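Local coordinates for glycoside hydrolase family 16 protein (Akkermansia muciniphila, PDB 6T2N) that probably cuts mucin O-glycan chains internally as an endo-acting beta-galactosidase, helping a gut bacterium to begin mucin breakdown, at residues A[172-176]-A[177-181]; A[187-191]-A[192-196]; A[247-250]-A[251-254]. All coordinates share one frame; numbering follows the deposited sequence.

Contact 1 of 3, residues A[172-176]-A[177-181]; sequences WGWPV and NGEID
Asn177 folds back so that its OD1 comes close to the backbone of Trp174, in a type I beta turn, Pro175 to Gly178, that leads into strand 179-181 of the beta-jelly-roll fold of family 16. The cis peptide bond before Pro175 bends the chain just ahead of this turn, and Pro175 CB lies over the centre of the Trp174 ring, 3.6 Å above its plane. Asn177 suits its place because its short side chain fits the buried turn while its amide N-H finds an acceptor: ND2 donates to Gly168 O on the neighbouring strand 160-168. Its CG stands between the backbone N and the carbonyl carbon (chi1 64°), and this brings Asn177 OD1 to 3.1 Å from Trp174 CA. Asn177 CB rests 3.4 Å from Trp172 O, and Asn177 N makes only a weak bond, 3.4 Å long, to Gly173 O. At Gly178 the turn closes, with Gly178 N donating to Pro175 O at 3.2 Å. A positive phi of 106° is readily adopted by glycine, which has no CB to meet the preceding carbonyl oxygen. Glu179 opens the Glu-Ile-Asp-Met-Leu-Glu sequence that ends at Glu184 and matches the family signature; in related enzymes its two glutamates carry out the chemistry. The carboxylate reaches the edge of the Trp174 indole because Glu179 is extended, with CG anti to its backbone N. Ring and carboxylate planes lie 37° apart. Trp174 NE1 donates to the anti lone pair of Glu179 OE1 at 2.8 Å, with the oxygen tilted slightly from the indole plane.

Contact 2 of 3, residues A[187-191]-A[192-196]; sequences SQQPD and VVYST
Gln189 reaches across a bend to Tyr194, and the two side chains meet at their polar ends. Left-handed backbone angles at Gln189 (phi 85°) turn the chain here, and its CB points toward the start of strand 192-198. Beyond CG the glutamine is extended and long enough to put OE1 at the edge of the Tyr194 ring, near its plane. Tyr194 OH donates to Gln189 OE1 at 2.8 Å, approaching from above the carbonyl plane, and the amide stands 71° from the ring. The aliphatic root of the glutamine packs as well: Gln189 CB lies 4.1 Å from Val192 CG2, so the branched valine lines the inside of the bend between the two polar residues. Pro190, with its fixed phi, carries the chain round to Asp191. The CB of Asp191 points away from 192-196, and its OD1 accepts from the backbone N of Leu220, beyond strand 211-216. Along the strand the side chains alternate: Val192 and Tyr194 meet the loop, while Val193 and Ser195 pack on strand 235-240 of the other sheet. The whole is a beta-hairpin connection between strands 183-184 and 192-198 in one sheet of the jelly-roll sandwich.

Contact 3 of 3, residues A[247-250]-A[251-254]; sequences SIDL and NTTN
An Asx turn at Asp249, combined with a beta turn over the same residues, ends strand 243-249 and swings Thr252 and Thr253 back toward it. This strand lies at one side of the antiparallel sheet in the beta-jelly-roll sandwich, next to strand 235-240. The aspartate suits the end of a strand because its short carboxylate can reach the backbone of the residues that follow. With CG anti to the backbone N (chi1 167°), it places Asp249 OD1 2.9 Å from Asn251 N, which meets the oxygen from above the carboxylate plane. The backbone oxygen of the same residue is gripped twice. Thr252 N donates to Asp249 O at 3.2 Å, from above the carbonyl plane, and Thr252 OG1 donates to it nearly along the C=O axis; the modelled length of this second bond, 2.5 Å, is shorter than usual and is not to be relied on. A threonine fits here: its OG1, set between the backbone N and the carbonyl carbon, lies near its own N-H, so both donors can share one acceptor. The same hydroxyl also bonds Arg211 NH1, which ties the turn to strand 211-216. One residue further on, Leu250 O receives only weak bonds, from Thr253 N at 3.2 Å and from Thr253 OG1 at 3.4 Å; the stronger partner of that hydroxyl is Asn261 ND2. The CB of buried Leu250 points away from 251-254, and the side chain packs on Ile236 of strand 235-240. Thr253 also has a nonpolar side, and its methyl faces Ile248, whose side chain crosses the threonine at about a right angle. There the nearest atoms are Ile248 CD1 and Thr253 CG2, modelled 3.3 Å apart, closer than two methyls usually sit.

In the fold
Contacts 1 and 2 share one sheet: strands 179-181 and 192-198 are antiparallel neighbours, joined by a probable hydrogen bond from Asp181 N to Thr196 O, 2.9 Å long. Contact 3 belongs to the other sheet of the sandwich, with its nearest atoms about 7 Å from either of them. Contact 1 is buried, and there an indole N-H meets a carboxylate that belongs to the family signature. Contact 2 lies at the surface and rests on a single side-chain hydrogen bond between neutral groups plus a little aliphatic packing. Contact 3, partly buried, relies chiefly on backbone acceptors and donors, as fits a strand end, with hydrophobic side chains turned inward.

Contact 1 of 3, residues A[172-176]-A[177-181]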
loop_
_atom_site.group_PDB
_atom_site.type_symbol
_atom_site.label_atom_id
_atom_site.label_comp_id
_atom_site.label_asym_id
_atom_site.label_seq_id
_atom_site.Cartn_x
_atom_site.Cartn_y
_atom_site.Cartn_z
ATOM N N TRP A 172 -7.261 -5.549 -16.198
ATOM C CA TRP A 172 -5.908 -5.065 -16.578
ATOM C C TRP A 172 -4.887 -5.665 -15.636
ATOM O O TRP A 172 -5.286 -5.948 -14.513
ATOM C CB TRP A 172 -5.824 -3.534 -16.577
ATOM C CG TRP A 172 -6.632 -2.986 -17.698
ATOM C CD1 TRP A 172 -6.542 -3.348 -19.006
ATOM C CD2 TRP A 172 -7.724 -2.064 -17.590
ATOM N NE1 TRP A 172 -7.515 -2.713 -19.719
ATOM C CE2 TRP A 172 -8.242 -1.903 -18.884
ATOM C CE3 TRP A 172 -8.295 -1.350 -16.531
ATOM C CZ2 TRP A 172 -9.287 -1.027 -19.155
ATOM C CZ3 TRP A 172 -9.345 -0.510 -16.780
ATOM C CH2 TRP A 172 -9.835 -0.362 -18.082
ATOM N N GLY A 173 -3.646 -5.814 -16.108
ATOM C CA GLY A 173 -2.458 -6.173 -15.317
ATOM C C GLY A 173 -1.580 -4.952 -15.180
ATOM O O GLY A 173 -1.863 -3.965 -15.916
ATOM N N TRP A 174 -0.567 -4.994 -14.297
ATOM C CA TRP A 174 0.178 -3.779 -13.890
ATOM C C TRP A 174 0.931 -3.188 -15.075
ATOM O O TRP A 174 1.526 -3.924 -15.838
ATOM C CB TRP A 174 1.124 -4.131 -12.782
ATOM C CG TRP A 174 1.674 -2.942 -12.063
ATOM C CD1 TRP A 174 1.199 -2.350 -10.916
ATOM C CD2 TRP A 174 2.850 -2.208 -12.438
ATOM N NE1 TRP A 174 2.001 -1.282 -10.572
ATOM C CE2 TRP A 174 3.013 -1.180 -11.489
ATOM C CE3 TRP A 174 3.763 -2.331 -13.483
ATOM C CZ2 TRP A 174 4.055 -0.273 -11.569
ATOM C CZ3 TRP A 174 4.824 -1.459 -13.544
ATOM C CH2 TRP A 174 4.966 -0.447 -12.587
ATOM N N PRO A 175 1.007 -1.855 -15.286
ATOM C CA PRO A 175 0.434 -0.823 -14.411
ATOM C C PRO A 175 -0.956 -0.299 -14.804
ATOM O O PRO A 175 -1.432 0.691 -14.215
ATOM C CB PRO A 175 1.379 0.374 -14.605
ATOM C CG PRO A 175 2.199 0.058 -15.849
ATOM C CD PRO A 175 1.769 -1.288 -16.397
ATOM N N VAL A 176 -1.563 -0.958 -15.795
ATOM C CA VAL A 176 -2.785 -0.470 -16.456
ATOM C C VAL A 176 -3.915 -0.646 -15.454
ATOM O O VAL A 176 -4.848 0.117 -15.533
ATOM C CB VAL A 176 -2.998 -1.200 -17.790
ATOM C CG1 VAL A 176 -4.250 -0.752 -18.518
ATOM C CG2 VAL A 176 -1.803 -1.049 -18.716
ATOM N N ASN A 177 -3.810 -1.578 -14.522
ATOM C CA ASN A 177 -4.892 -1.838 -13.541
ATOM C C ASN A 177 -5.135 -0.521 -12.721
ATOM O O ASN A 177 -6.191 -0.362 -12.105
ATOM C CB ASN A 177 -4.615 -3.133 -12.725
ATOM C CG ASN A 177 -3.394 -3.115 -11.834
ATOM O OD1 ASN A 177 -2.277 -2.859 -12.290
ATOM N ND2 ASN A 177 -3.594 -3.447 -10.576
ATOM N N GLY A 178 -4.026 0.171 -12.421
ATOM C CA GLY A 178 -3.945 1.236 -11.381
ATOM C C GLY A 178 -3.223 0.880 -10.056
ATOM O O GLY A 178 -3.260 -0.268 -9.584
ATOM N N GLU A 179 -2.614 1.897 -9.464
ATOM C CA GLU A 179 -1.874 1.834 -8.202
ATOM C C GLU A 179 -1.931 3.199 -7.519
ATOM O O GLU A 179 -1.481 4.195 -8.105
ATOM C CB GLU A 179 -0.423 1.424 -8.434
ATOM C CG GLU A 179 0.208 0.846 -7.145
ATOM C CD GLU A 179 1.729 0.716 -7.143
ATOM O OE1 GLU A 179 2.295 0.071 -8.087
ATOM O OE2 GLU A 179 2.339 1.336 -6.264
ATOM N N ILE A 180 -2.386 3.199 -6.271
ATOM C CA ILE A 180 -2.509 4.385 -5.370
ATOM C C ILE A 180 -1.583 4.148 -4.174
ATOM O O ILE A 180 -1.898 3.284 -3.361
ATOM C CB ILE A 180 -3.972 4.538 -4.925
ATOM C CG1 ILE A 180 -4.920 4.479 -6.120
ATOM C CG2 ILE A 180 -4.181 5.786 -4.092
ATOM C CD1 ILE A 180 -6.330 4.224 -5.702
ATOM N N ASP A 181 -0.476 4.873 -4.143
ATOM C CA ASP A 181 0.576 4.862 -3.114
ATOM C C ASP A 181 0.297 5.976 -2.100
ATOM O O ASP A 181 0.756 7.131 -2.361
ATOM C CB ASP A 181 1.912 5.106 -3.825
ATOM C CG ASP A 181 2.212 4.073 -4.931
ATOM O OD1 ASP A 181 1.474 3.063 -4.977
ATOM O OD2 ASP A 181 3.240 4.249 -5.638
#

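Contact 2 of 3, residues A[187-191]-A[192-196]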
loop_
_atom_site.group_PDB
_atom_site.type_symbol
_atom_site.label_atom_id
_atom_site.label_comp_id
_atom_site.label_asym_id
_atom_site.label_seq_id
_atom_site.Cartn_x
_atom_site.Cartn_y
_atom_site.Cartn_z
ATOM N N SER A 187 15.059 5.490 2.926
ATOM C CA SER A 187 16.187 5.766 3.860
ATOM C C SER A 187 16.905 7.100 3.614
ATOM O O SER A 187 17.172 7.812 4.605
ATOM C CB SER A 187 17.196 4.706 3.742
ATOM O OG SER A 187 16.561 3.484 3.526
ATOM N N GLN A 188 17.373 7.328 2.383
ATOM C CA GLN A 188 18.050 8.574 1.943
ATOM C C GLN A 188 16.888 9.452 1.495
ATOM O O GLN A 188 16.211 9.020 0.576
ATOM C CB GLN A 188 19.161 8.215 0.932
ATOM C CG GLN A 188 18.766 8.024 -0.524
ATOM C CD GLN A 188 17.842 6.860 -0.823
ATOM O OE1 GLN A 188 17.242 6.264 0.069
ATOM N NE2 GLN A 188 17.693 6.529 -2.102
ATOM N N GLN A 189 16.558 10.525 2.217
ATOM C CA GLN A 189 15.217 11.206 2.192
ATOM C C GLN A 189 14.215 10.543 3.144
ATOM O O GLN A 189 13.105 10.190 2.729
ATOM C CB GLN A 189 14.583 11.229 0.793
ATOM C CG GLN A 189 15.407 11.984 -0.235
ATOM C CD GLN A 189 14.698 12.108 -1.554
ATOM O OE1 GLN A 189 14.486 11.128 -2.302
ATOM N NE2 GLN A 189 14.370 13.345 -1.855
ATOM N N PRO A 190 14.530 10.415 4.455
ATOM C CA PRO A 190 13.623 9.787 5.420
ATOM C C PRO A 190 12.530 10.682 6.022
ATOM O O PRO A 190 11.651 10.122 6.658
ATOM C CB PRO A 190 14.561 9.389 6.566
ATOM C CG PRO A 190 15.643 10.443 6.538
ATOM C CD PRO A 190 15.777 10.871 5.093
ATOM N N ASP A 191 12.634 12.008 5.850
ATOM C CA ASP A 191 11.578 12.984 6.250
ATOM C C ASP A 191 10.605 13.264 5.079
ATOM O O ASP A 191 9.643 14.033 5.256
ATOM C CB ASP A 191 12.217 14.269 6.796
ATOM C CG ASP A 191 12.812 14.118 8.190
ATOM O OD1 ASP A 191 12.514 13.083 8.812
ATOM O OD2 ASP A 191 13.568 15.050 8.644
ATOM N N VAL A 192 10.828 12.661 3.913
ATOM C CA VAL A 192 9.967 12.881 2.725
ATOM C C VAL A 192 8.981 11.723 2.597
ATOM O O VAL A 192 9.444 10.529 2.500
ATOM C CB VAL A 192 10.791 13.025 1.436
ATOM C CG1 VAL A 192 9.873 13.207 0.234
ATOM C CG2 VAL A 192 11.811 14.146 1.516
ATOM N N VAL A 193 7.705 12.110 2.506
ATOM C CA VAL A 193 6.523 11.293 2.098
ATOM C C VAL A 193 6.265 11.497 0.600
ATOM O O VAL A 193 5.978 12.675 0.203
ATOM C CB VAL A 193 5.251 11.708 2.867
ATOM C CG1 VAL A 193 4.053 10.879 2.451
ATOM C CG2 VAL A 193 5.408 11.646 4.376
ATOM N N TYR A 194 6.298 10.390 -0.161
ATOM C CA TYR A 194 5.844 10.242 -1.562
ATOM C C TYR A 194 4.447 9.642 -1.599
ATOM O O TYR A 194 4.283 8.552 -1.089
ATOM C CB TYR A 194 6.754 9.270 -2.308
ATOM C CG TYR A 194 8.128 9.817 -2.588
ATOM C CD1 TYR A 194 9.147 9.724 -1.647
ATOM C CD2 TYR A 194 8.411 10.456 -3.788
ATOM C CE1 TYR A 194 10.405 10.263 -1.883
ATOM C CE2 TYR A 194 9.666 10.994 -4.037
ATOM C CZ TYR A 194 10.671 10.903 -3.084
ATOM O OH TYR A 194 11.909 11.431 -3.339
ATOM N N SER A 195 3.484 10.313 -2.223
ATOM C CA SER A 195 2.179 9.749 -2.666
ATOM C C SER A 195 2.073 9.896 -4.187
ATOM O O SER A 195 2.629 10.889 -4.745
ATOM C CB SER A 195 1.057 10.405 -1.974
ATOM O OG SER A 195 1.478 10.824 -0.678
ATOM N N THR A 196 1.548 8.860 -4.842
ATOM C CA THR A 196 1.931 8.521 -6.237
ATOM C C THR A 196 0.827 7.640 -6.822
ATOM O O THR A 196 0.318 6.789 -6.105
ATOM C CB THR A 196 3.380 7.994 -6.307
ATOM O OG1 THR A 196 4.342 8.988 -5.926
ATOM C CG2 THR A 196 3.826 7.608 -7.696
#

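Contact 3 of 3, residues A[247-250]-A[251-254]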
loop_
_atom_site.group_PDB
_atom_site.type_symbol
_atom_site.label_atom_id
_atom_site.label_comp_id
_atom_site.label_asym_id
_atom_site.label_seq_id
_atom_site.Cartn_x
_atom_site.Cartn_y
_atom_site.Cartn_z
ATOM N N SER A 247 -3.242 15.233 -5.696
ATOM C CA SER A 247 -4.609 15.075 -6.242
ATOM C C SER A 247 -4.450 14.571 -7.673
ATOM O O SER A 247 -3.454 14.936 -8.293
ATOM C CB SER A 247 -5.348 16.385 -6.236
ATOM O OG SER A 247 -5.308 16.983 -7.541
ATOM N N ILE A 248 -5.428 13.826 -8.161
ATOM C CA ILE A 248 -5.603 13.469 -9.587
ATOM C C ILE A 248 -7.053 13.792 -9.983
ATOM O O ILE A 248 -7.919 13.574 -9.141
ATOM C CB ILE A 248 -5.218 11.992 -9.708
ATOM C CG1 ILE A 248 -5.085 11.599 -11.175
ATOM C CG2 ILE A 248 -6.188 11.083 -8.976
ATOM C CD1 ILE A 248 -4.771 10.132 -11.348
ATOM N N ASP A 249 -7.322 14.412 -11.152
ATOM C CA ASP A 249 -8.713 14.561 -11.675
ATOM C C ASP A 249 -8.970 13.302 -12.517
ATOM O O ASP A 249 -8.174 13.036 -13.440
ATOM C CB ASP A 249 -8.919 15.930 -12.340
ATOM C CG ASP A 249 -10.186 16.096 -13.178
ATOM O OD1 ASP A 249 -11.005 15.106 -13.222
ATOM O OD2 ASP A 249 -10.340 17.213 -13.822
ATOM N N LEU A 250 -9.975 12.490 -12.167
ATOM C CA LEU A 250 -10.244 11.190 -12.874
ATOM C C LEU A 250 -10.824 11.429 -14.311
ATOM O O LEU A 250 -10.836 10.467 -15.149
ATOM C CB LEU A 250 -11.176 10.340 -11.996
ATOM C CG LEU A 250 -10.514 9.346 -11.040
ATOM C CD1 LEU A 250 -9.124 9.793 -10.623
ATOM C CD2 LEU A 250 -11.390 9.130 -9.813
ATOM N N ASN A 251 -11.273 12.649 -14.644
ATOM C CA ASN A 251 -11.735 13.004 -16.042
ATOM C C ASN A 251 -10.548 13.089 -17.073
ATOM O O ASN A 251 -10.683 12.900 -18.205
ATOM C CB ASN A 251 -12.638 14.306 -16.195
ATOM C CG ASN A 251 -13.990 13.965 -15.263
ATOM O OD1 ASN A 251 -14.217 14.461 -14.158
ATOM N ND2 ASN A 251 -14.888 13.168 -15.661
ATOM N N THR A 252 -9.280 12.988 -16.473
ATOM C CA THR A 252 -7.973 12.924 -17.206
ATOM C C THR A 252 -7.347 11.501 -17.212
ATOM O O THR A 252 -6.432 11.248 -18.041
ATOM C CB THR A 252 -6.959 13.912 -16.623
ATOM O OG1 THR A 252 -6.579 13.274 -15.401
ATOM C CG2 THR A 252 -7.501 15.316 -16.423
ATOM N N THR A 253 -7.838 10.571 -16.392
ATOM C CA THR A 253 -7.372 9.156 -16.433
ATOM C C THR A 253 -8.372 8.279 -17.203
ATOM O O THR A 253 -8.446 7.081 -16.881
ATOM C CB THR A 253 -7.133 8.600 -15.026
ATOM O OG1 THR A 253 -8.338 8.321 -14.298
ATOM C CG2 THR A 253 -6.326 9.572 -14.200
ATOM N N ASN A 254 -9.067 8.817 -18.209
ATOM C CA ASN A 254 -9.889 8.003 -19.140
ATOM C C ASN A 254 -8.864 7.256 -20.053
ATOM O O ASN A 254 -7.833 7.984 -20.625
ATOM C CB ASN A 254 -10.928 8.886 -19.902
ATOM C CG ASN A 254 -12.324 9.020 -19.215
ATOM O OD1 ASN A 254 -12.708 7.959 -18.611
ATOM N ND2 ASN A 254 -12.842 10.037 -18.895
#